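Local coordinates for protein nucleoporin NUP145 (Chaetomium thermophilum, PDB 5HB6) that probably serves as a structural component of the nuclear pore complex and as a docking partner for transport factors; this piece is its autopeptidase domain, at residues Arg103-His108 / Glu121-Glu126; Gly55-Leu60 / Lys79-Pro84; Phe27-Glu32 / Asp51-Thr56. The protein carries 1 engineered substitution. One frame throughout, in Å; residues are numbered along the deposited sequence. Where two conformers were deposited one is given.

Contact 1 (Arg103-His108 / Glu121-Glu126); sequences RRLERH and ESYDPE. With SO4 (sulfate ion), chain C.
His-108 presents the edge of its imidazole to one face of the Tyr-123 ring, a T-shaped stack that joins helix 102-113 to an outermost strand, 119-124, of the antiparallel sheet in this S59 autopeptidase domain. From Tyr-123 the CB leads toward the helix, and placing CG anti to the backbone N (chi1 177°) carries the ring out to it. CE2 lies 4.0 Å from Leu-105 CD1. CE1 and CZ both lie 3.9 Å from His-108 NE2, OH stands 4.1 Å from that same nitrogen, and His-108 CD2 rests against CZ and CE2. The ring centroids are 5.0 Å apart with planes at 81°, NE2 lying over the face but offset toward the rim. NE2 is hydrogen-bonded to Ser-92 O, which helps fix the rotation of the imidazole ring. Leu-105 CD2 meets Pro-125 CB, 4.0 Å away. Shortening Tyr-123 to an alanine would probably open a gap between helix and strand, leaving the imidazole edge and Leu-105 CD1 without the ring they rest on. Arg-104 instead holds a sulfate ion, probably from the crystallisation liquor, which Arg-95 N and Gly-96 N also bind; Arg-104 NE bonds O2, and NH1 meets O4 at 2.9 Å and 169°.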
# COMPACT_ATOMS: atom_id res chain seq x y z
N ARG A 103 -24.77 4.89 14.65
CA ARG A 103 -25.19 3.73 13.87
C ARG A 103 -24.66 3.78 12.44
O ARG A 103 -24.25 2.75 11.89
CB ARG A 103 -26.72 3.65 13.89
CG ARG A 103 -27.30 3.50 15.30
CD ARG A 103 -28.10 4.73 15.76
NE ARG A 103 -27.26 5.84 16.22
CZ ARG A 103 -27.13 7.02 15.61
NH1 ARG A 103 -27.77 7.29 14.47
NH2 ARG A 103 -26.33 7.95 16.13
N ARG A 104 -24.66 4.96 11.82
CA ARG A 104 -24.14 5.07 10.46
C ARG A 104 -22.66 4.73 10.41
O ARG A 104 -22.18 4.11 9.45
CB ARG A 104 -24.37 6.47 9.88
CG ARG A 104 -25.84 6.82 9.68
CD ARG A 104 -26.01 7.91 8.63
NE ARG A 104 -25.68 7.42 7.29
CZ ARG A 104 -26.54 6.88 6.43
NH1 ARG A 104 -26.12 6.46 5.25
NH2 ARG A 104 -27.83 6.75 6.73
N LEU A 105 -21.91 5.17 11.42
CA LEU A 105 -20.50 4.84 11.46
C LEU A 105 -20.30 3.34 11.60
O LEU A 105 -19.41 2.76 10.97
CB LEU A 105 -19.84 5.59 12.60
CG LEU A 105 -18.37 5.26 12.81
CD1 LEU A 105 -17.54 5.50 11.55
CD2 LEU A 105 -17.85 6.10 13.95
N GLU A 106 -21.16 2.67 12.38
CA GLU A 106 -21.11 1.22 12.46
C GLU A 106 -21.35 0.58 11.09
O GLU A 106 -20.64 -0.35 10.71
CB GLU A 106 -22.13 0.71 13.47
CG GLU A 106 -21.87 1.15 14.90
CD GLU A 106 -22.93 0.62 15.88
OE1 GLU A 106 -23.93 0.02 15.42
OE2 GLU A 106 -22.76 0.82 17.11
N ARG A 107 -22.35 1.07 10.34
CA ARG A 107 -22.63 0.48 9.03
C ARG A 107 -21.51 0.76 8.04
O ARG A 107 -21.24 -0.06 7.16
CB ARG A 107 -23.97 0.98 8.48
CG ARG A 107 -24.20 0.54 7.03
CD ARG A 107 -25.63 0.15 6.73
NE ARG A 107 -25.73 -0.43 5.39
CZ ARG A 107 -25.65 -1.73 5.11
NH1 ARG A 107 -25.76 -2.15 3.86
NH2 ARG A 107 -25.45 -2.62 6.08
N HIS A 108 -20.90 1.94 8.14
CA HIS A 108 -19.74 2.27 7.31
C HIS A 108 -18.65 1.23 7.48
O HIS A 108 -18.09 0.72 6.50
CB HIS A 108 -19.21 3.64 7.72
CG HIS A 108 -17.89 4.00 7.11
ND1 HIS A 108 -17.75 4.23 5.75
CD2 HIS A 108 -16.68 4.23 7.66
CE1 HIS A 108 -16.49 4.55 5.50
NE2 HIS A 108 -15.82 4.56 6.64
N GLU A 121 -8.64 -5.14 7.52
CA GLU A 121 -7.77 -5.20 8.68
C GLU A 121 -8.26 -4.31 9.79
O GLU A 121 -8.43 -4.76 10.92
CB GLU A 121 -6.34 -4.82 8.27
CG GLU A 121 -5.74 -5.82 7.30
CD GLU A 121 -4.94 -6.92 7.95
OE1 GLU A 121 -4.79 -6.90 9.19
OE2 GLU A 121 -4.47 -7.81 7.22
N SER A 122 -8.58 -3.06 9.48
CA SER A 122 -9.04 -2.16 10.53
C SER A 122 -9.61 -0.89 9.92
O SER A 122 -9.34 -0.53 8.77
CB SER A 122 -7.90 -1.78 11.46
OG SER A 122 -6.89 -1.10 10.74
N TYR A 123 -10.38 -0.19 10.75
CA TYR A 123 -10.78 1.18 10.49
C TYR A 123 -10.68 1.94 11.80
O TYR A 123 -11.22 1.49 12.82
CB TYR A 123 -12.21 1.27 9.94
CG TYR A 123 -12.60 2.70 9.76
CD1 TYR A 123 -12.09 3.44 8.72
CD2 TYR A 123 -13.47 3.33 10.64
CE1 TYR A 123 -12.41 4.79 8.56
CE2 TYR A 123 -13.80 4.67 10.48
CZ TYR A 123 -13.29 5.39 9.44
OH TYR A 123 -13.55 6.73 9.24
N ASP A 124 -9.95 3.06 11.80
CA ASP A 124 -9.77 3.86 13.00
C ASP A 124 -10.71 5.06 12.89
O ASP A 124 -10.47 5.94 12.06
CB ASP A 124 -8.32 4.33 13.11
CG ASP A 124 -8.05 5.12 14.37
OD1 ASP A 124 -8.94 5.86 14.82
OD2 ASP A 124 -6.92 5.00 14.90
N PRO A 125 -11.77 5.13 13.70
CA PRO A 125 -12.74 6.22 13.53
C PRO A 125 -12.19 7.60 13.84
O PRO A 125 -12.73 8.59 13.33
CB PRO A 125 -13.86 5.87 14.51
CG PRO A 125 -13.67 4.42 14.83
CD PRO A 125 -12.21 4.14 14.68
N GLU A 126 -11.14 7.70 14.66
CA GLU A 126 -10.57 9.00 14.99
C GLU A 126 -9.71 9.55 13.86
O GLU A 126 -9.74 10.76 13.60
CB GLU A 126 -9.71 8.88 16.25
CG GLU A 126 -9.09 10.20 16.66
CD GLU A 126 -8.41 10.14 18.01
OE1 GLU A 126 -8.11 9.02 18.48
OE2 GLU A 126 -8.18 11.22 18.59
S SO4 C . -22.39 7.31 5.44
O1 SO4 C . -21.15 6.61 5.08
O2 SO4 C . -22.93 6.83 6.72
O3 SO4 C . -22.21 8.79 5.42
O4 SO4 C . -23.45 7.07 4.43

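Contact 2 (Gly55-Leu60 / Lys79-Pro84); sequences GTIVIL and KGLNVP
Val-58, which packs on Leu-81, accepts at its carbonyl O a backbone hydrogen bond from Gly-55 N at 2.8 Å. That bond folds the chain back just ahead of strand 58-61. Ile-57 points toward the loop 79-84, and Val-58 reaches Leu-81 with CG2. The link between the two segments is wholly apolar and converges on a single methyl. Leu-81 CD1 lies 4.0 Å from Ile-57 CG2 and, likewise, 4.0 Å from Val-58 CG2. Since those two CG2 atoms are about as far from each other as from CD1, the three methyls form, in the conformer given for Ile-57, a nearly equilateral triangle, with the leucine tip seated between its neighbours. An extended side chain brings it there: Leu-81 CG is anti to the carbonyl carbon (chi1 -62°) and CD1 anti to CA (chi2 -178°), and the leucine crosses both partners at about a right angle. Phe-39 and Val-67 also touch Leu-81, which is buried.

The backbone behind the leucine is firmly shaped. Asn-82 N reaches Lys-79 O at 3.0 Å, and Gly-80, with its positive phi of 57°, takes a position that favours glycine. A weak bond from Val-83 N to Leu-81 O makes Asn-82 the centre of an inverse gamma turn. The buried amide of Asn-82 is satisfied at both ends, ND2 by Pro-75 O and OD1 by Phe-137 N. What results is a type II' turn whose third residue, Leu-81, packs on Ile-57 and Val-58 where the chain enters the hairpin 58-61/64-67 of the autopeptidase domain.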
# COMPACT_ATOMS: atom_id res chain seq x y z
N GLY A 55 5.53 7.10 -7.78
CA GLY A 55 4.75 7.70 -8.84
C GLY A 55 4.86 7.03 -10.18
O GLY A 55 4.23 7.48 -11.15
N THR A 56 5.63 5.94 -10.28
CA THR A 56 5.89 5.24 -11.53
C THR A 56 5.53 3.77 -11.37
O THR A 56 4.78 3.22 -12.17
CB THR A 56 7.37 5.41 -11.89
OG1 THR A 56 7.62 6.80 -12.13
CG2 THR A 56 7.71 4.63 -13.12
N ILE A 57 6.12 3.11 -10.37
CA ILE A 57 5.76 1.74 -10.01
C ILE A 57 4.66 1.71 -8.96
O ILE A 57 3.64 1.03 -9.11
CB ILE A 57 7.03 0.98 -9.53
CG1 ILE A 57 8.05 0.84 -10.67
CG2 ILE A 57 6.65 -0.40 -9.01
CD1 ILE A 57 9.34 0.11 -10.28
N VAL A 58 4.87 2.44 -7.87
CA VAL A 58 3.90 2.56 -6.79
C VAL A 58 3.36 3.98 -6.82
O VAL A 58 4.12 4.94 -6.66
CB VAL A 58 4.51 2.21 -5.42
CG1 VAL A 58 3.46 2.34 -4.32
CG2 VAL A 58 5.14 0.81 -5.45
N ILE A 59 2.05 4.11 -7.00
CA ILE A 59 1.40 5.42 -7.08
C ILE A 59 0.46 5.53 -5.90
O ILE A 59 -0.46 4.70 -5.75
CB ILE A 59 0.63 5.63 -8.39
CG1 ILE A 59 1.57 5.53 -9.59
CG2 ILE A 59 -0.00 6.99 -8.41
CD1 ILE A 59 1.73 4.17 -10.12
N LEU A 60 0.67 6.56 -5.09
CA LEU A 60 -0.15 6.84 -3.91
C LEU A 60 -0.76 8.22 -4.08
O LEU A 60 -0.05 9.22 -4.06
CB LEU A 60 0.71 6.75 -2.65
CG LEU A 60 1.14 5.33 -2.31
CD1 LEU A 60 2.18 5.31 -1.21
CD2 LEU A 60 -0.05 4.51 -1.86
N LYS A 79 5.85 -12.30 -8.16
CA LYS A 79 7.11 -11.73 -8.60
C LYS A 79 7.10 -10.21 -8.41
O LYS A 79 6.03 -9.58 -8.42
CB LYS A 79 7.38 -12.03 -10.08
CG LYS A 79 7.54 -13.51 -10.40
CD LYS A 79 8.87 -14.07 -9.92
CE LYS A 79 9.06 -15.52 -10.36
NZ LYS A 79 9.01 -15.69 -11.84
N GLY A 80 8.28 -9.65 -8.23
CA GLY A 80 8.41 -8.22 -8.04
C GLY A 80 7.59 -7.77 -6.84
O GLY A 80 7.61 -8.40 -5.78
N LEU A 81 6.86 -6.67 -7.01
CA LEU A 81 5.97 -6.16 -5.99
C LEU A 81 4.53 -6.66 -6.14
O LEU A 81 3.65 -6.19 -5.42
CB LEU A 81 6.01 -4.63 -5.99
CG LEU A 81 7.37 -4.04 -5.66
CD1 LEU A 81 7.29 -2.55 -5.64
CD2 LEU A 81 7.89 -4.55 -4.33
N ASN A 82 4.28 -7.62 -7.04
CA ASN A 82 2.93 -8.14 -7.26
C ASN A 82 2.68 -9.29 -6.29
O ASN A 82 2.55 -10.46 -6.66
CB ASN A 82 2.75 -8.57 -8.71
CG ASN A 82 1.29 -8.78 -9.09
OD1 ASN A 82 0.39 -8.47 -8.30
ND2 ASN A 82 1.05 -9.30 -10.30
N VAL A 83 2.63 -8.93 -5.01
CA VAL A 83 2.66 -9.88 -3.91
C VAL A 83 1.70 -9.40 -2.83
O VAL A 83 1.22 -8.26 -2.87
CB VAL A 83 4.08 -10.03 -3.34
CG1 VAL A 83 5.07 -10.50 -4.41
CG2 VAL A 83 4.56 -8.72 -2.71
N PRO A 84 1.44 -10.22 -1.82
CA PRO A 84 0.54 -9.79 -0.74
C PRO A 84 1.03 -8.51 -0.05
O PRO A 84 2.23 -8.32 0.19
CB PRO A 84 0.54 -11.00 0.21
CG PRO A 84 0.78 -12.16 -0.69
CD PRO A 84 1.76 -11.66 -1.70

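Contact 3 (Phe27-Glu32 / Asp51-Thr56); sequences FTVGRE and DDLFGT
Val-29 divides its two methyls between Leu-53 and Phe-54, and the two halves of the contact differ in how deeply they lie. On the inner side everything is buried. In the conformer given for Leu-53, Val-29 CG2 stands 4.0 Å from Leu-53 CD2, while the other leucine methyl, CD1, meets Phe-27 CZ at 4.1 Å. This second approach is made from opposite directions: the phenyl ring comes with its edge foremost, so that the methyl lies near the ring plane at CZ rather than over a face. In Leu-53 the first torsion, with CG anti to the backbone N, sends CG toward strand 28-31, and chi2 (151°) turns CD1 to Phe-27 and CD2 to Val-29. Val-58 of strand 58-61 touches both Val-29 and Leu-53.

Strand 28-31 lies between strands 4-7 and 35-39 in the six-stranded antiparallel sheet of the autopeptidase domain, and the loop 51-56 is laid against it on the way from strand 35-39 to strand 58-61. Within 27-32, Val-29 is the residue whose CB points toward this loop.

Toward the solvent side the spacing is similar but the residues are less covered. Phe-54 is partly exposed and offers Val-29 an edge, its CE1 being 4.1 Å from Val-29 CG1; its ring also meets that of Tyr-4, the planes inclined by about 20°. Beyond it the loop holds itself together with polar bonds. Thr-56 N bonds to Leu-53 O at 3.1 Å, and Thr-56 OG1 donates to Asp-52 OD1 at 2.9 Å, reaching the carboxylate from 42° above its plane. At the exposed start of the loop, Asp-51 OD1 forms a salt bridge with Arg-14 NH2.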
# COMPACT_ATOMS: atom_id res chain seq x y z
N PHE A 27 9.43 -4.31 3.36
CA PHE A 27 9.48 -3.21 2.40
C PHE A 27 8.15 -2.46 2.43
O PHE A 27 7.09 -3.06 2.31
CB PHE A 27 9.80 -3.72 1.00
CG PHE A 27 10.05 -2.62 0.01
CD1 PHE A 27 11.04 -1.67 0.25
CD2 PHE A 27 9.30 -2.51 -1.14
CE1 PHE A 27 11.26 -0.66 -0.66
CE2 PHE A 27 9.55 -1.51 -2.06
CZ PHE A 27 10.50 -0.58 -1.80
N THR A 28 8.25 -1.14 2.56
CA THR A 28 7.09 -0.27 2.75
C THR A 28 7.30 0.95 1.88
O THR A 28 8.38 1.54 1.92
CB THR A 28 6.99 0.16 4.22
OG1 THR A 28 6.89 -1.01 5.04
CG2 THR A 28 5.77 1.01 4.48
N VAL A 29 6.28 1.32 1.11
CA VAL A 29 6.26 2.56 0.35
C VAL A 29 5.11 3.38 0.87
O VAL A 29 3.99 2.88 0.96
CB VAL A 29 6.12 2.31 -1.16
CG1 VAL A 29 6.01 3.65 -1.93
CG2 VAL A 29 7.32 1.52 -1.67
N GLY A 30 5.40 4.62 1.27
CA GLY A 30 4.38 5.48 1.81
C GLY A 30 4.41 6.86 1.17
O GLY A 30 5.34 7.21 0.44
N ARG A 31 3.37 7.62 1.46
CA ARG A 31 3.32 9.01 1.04
C ARG A 31 2.60 9.80 2.10
O ARG A 31 1.51 9.43 2.53
CB ARG A 31 2.68 9.20 -0.33
CG ARG A 31 2.76 10.62 -0.86
CD ARG A 31 2.14 10.72 -2.24
NE ARG A 31 2.48 11.99 -2.85
CZ ARG A 31 2.10 12.38 -4.06
NH1 ARG A 31 1.29 11.63 -4.79
NH2 ARG A 31 2.50 13.55 -4.52
N GLU A 32 3.22 10.89 2.54
CA GLU A 32 2.59 11.77 3.51
C GLU A 32 1.21 12.21 3.02
O GLU A 32 1.02 12.50 1.83
CB GLU A 32 3.45 13.02 3.70
CG GLU A 32 4.84 12.74 4.22
CD GLU A 32 5.72 13.98 4.25
OE1 GLU A 32 6.70 13.98 5.01
OE2 GLU A 32 5.44 14.95 3.51
N ASP A 51 15.28 4.61 -8.12
CA ASP A 51 15.20 6.03 -8.42
C ASP A 51 14.00 6.38 -9.27
O ASP A 51 13.76 7.57 -9.53
CB ASP A 51 16.48 6.49 -9.12
CG ASP A 51 17.60 6.82 -8.14
OD1 ASP A 51 17.30 7.32 -7.03
OD2 ASP A 51 18.77 6.56 -8.48
N ASP A 52 13.24 5.40 -9.73
CA ASP A 52 12.06 5.65 -10.53
C ASP A 52 10.97 4.69 -10.08
O ASP A 52 10.39 3.94 -10.87
CB ASP A 52 12.34 5.53 -12.02
CG ASP A 52 11.23 6.11 -12.87
OD1 ASP A 52 10.49 6.97 -12.34
OD2 ASP A 52 11.09 5.70 -14.04
N LEU A 53 10.71 4.73 -8.78
CA LEU A 53 9.69 3.91 -8.14
C LEU A 53 8.47 4.75 -7.77
O LEU A 53 7.34 4.43 -8.18
CB LEU A 53 10.28 3.27 -6.89
CG LEU A 53 9.53 2.10 -6.25
CD1 LEU A 53 10.51 1.17 -5.54
CD2 LEU A 53 8.49 2.62 -5.29
N PHE A 54 8.68 5.83 -7.03
CA PHE A 54 7.58 6.66 -6.56
C PHE A 54 6.85 7.27 -7.75
O PHE A 54 7.47 7.91 -8.61
CB PHE A 54 8.12 7.81 -5.70
CG PHE A 54 8.90 7.39 -4.47
CD1 PHE A 54 8.53 6.30 -3.69
CD2 PHE A 54 9.99 8.15 -4.09
CE1 PHE A 54 9.26 5.99 -2.57
CE2 PHE A 54 10.69 7.85 -2.96
CZ PHE A 54 10.33 6.76 -2.20
N GLY A 55 5.53 7.10 -7.78
CA GLY A 55 4.75 7.70 -8.84
C GLY A 55 4.86 7.03 -10.18
O GLY A 55 4.23 7.48 -11.15
N THR A 56 5.63 5.94 -10.28
CA THR A 56 5.89 5.24 -11.53
C THR A 56 5.53 3.77 -11.37
O THR A 56 4.78 3.22 -12.17
CB THR A 56 7.37 5.41 -11.89
OG1 THR A 56 7.62 6.80 -12.13
CG2 THR A 56 7.71 4.63 -13.12

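Read from the N terminus, contact 3 comes first: by joining strand 28-31 to 51-56 it closes a loop that contains strand 35-39. Contact 2 opens on the last two residues of segment 51-56 and closes at 79-84 after the hairpin 58-61/64-67. The two share Gly-55 and Thr-56 and so overlap without nesting, and they touch: Arg-31 NH1 probably hydrogen-bonds Leu-60 O. The centres of contacts 2 and 3 are about 8 Å apart. Contact 1 follows in series, closing the loop from helix 102-113 to strand 119-124, on the opposite side of the chain's centre from both. The centres of contacts 1 and 3 are about 28 Å apart, yet both reach one sheet, on separate strands.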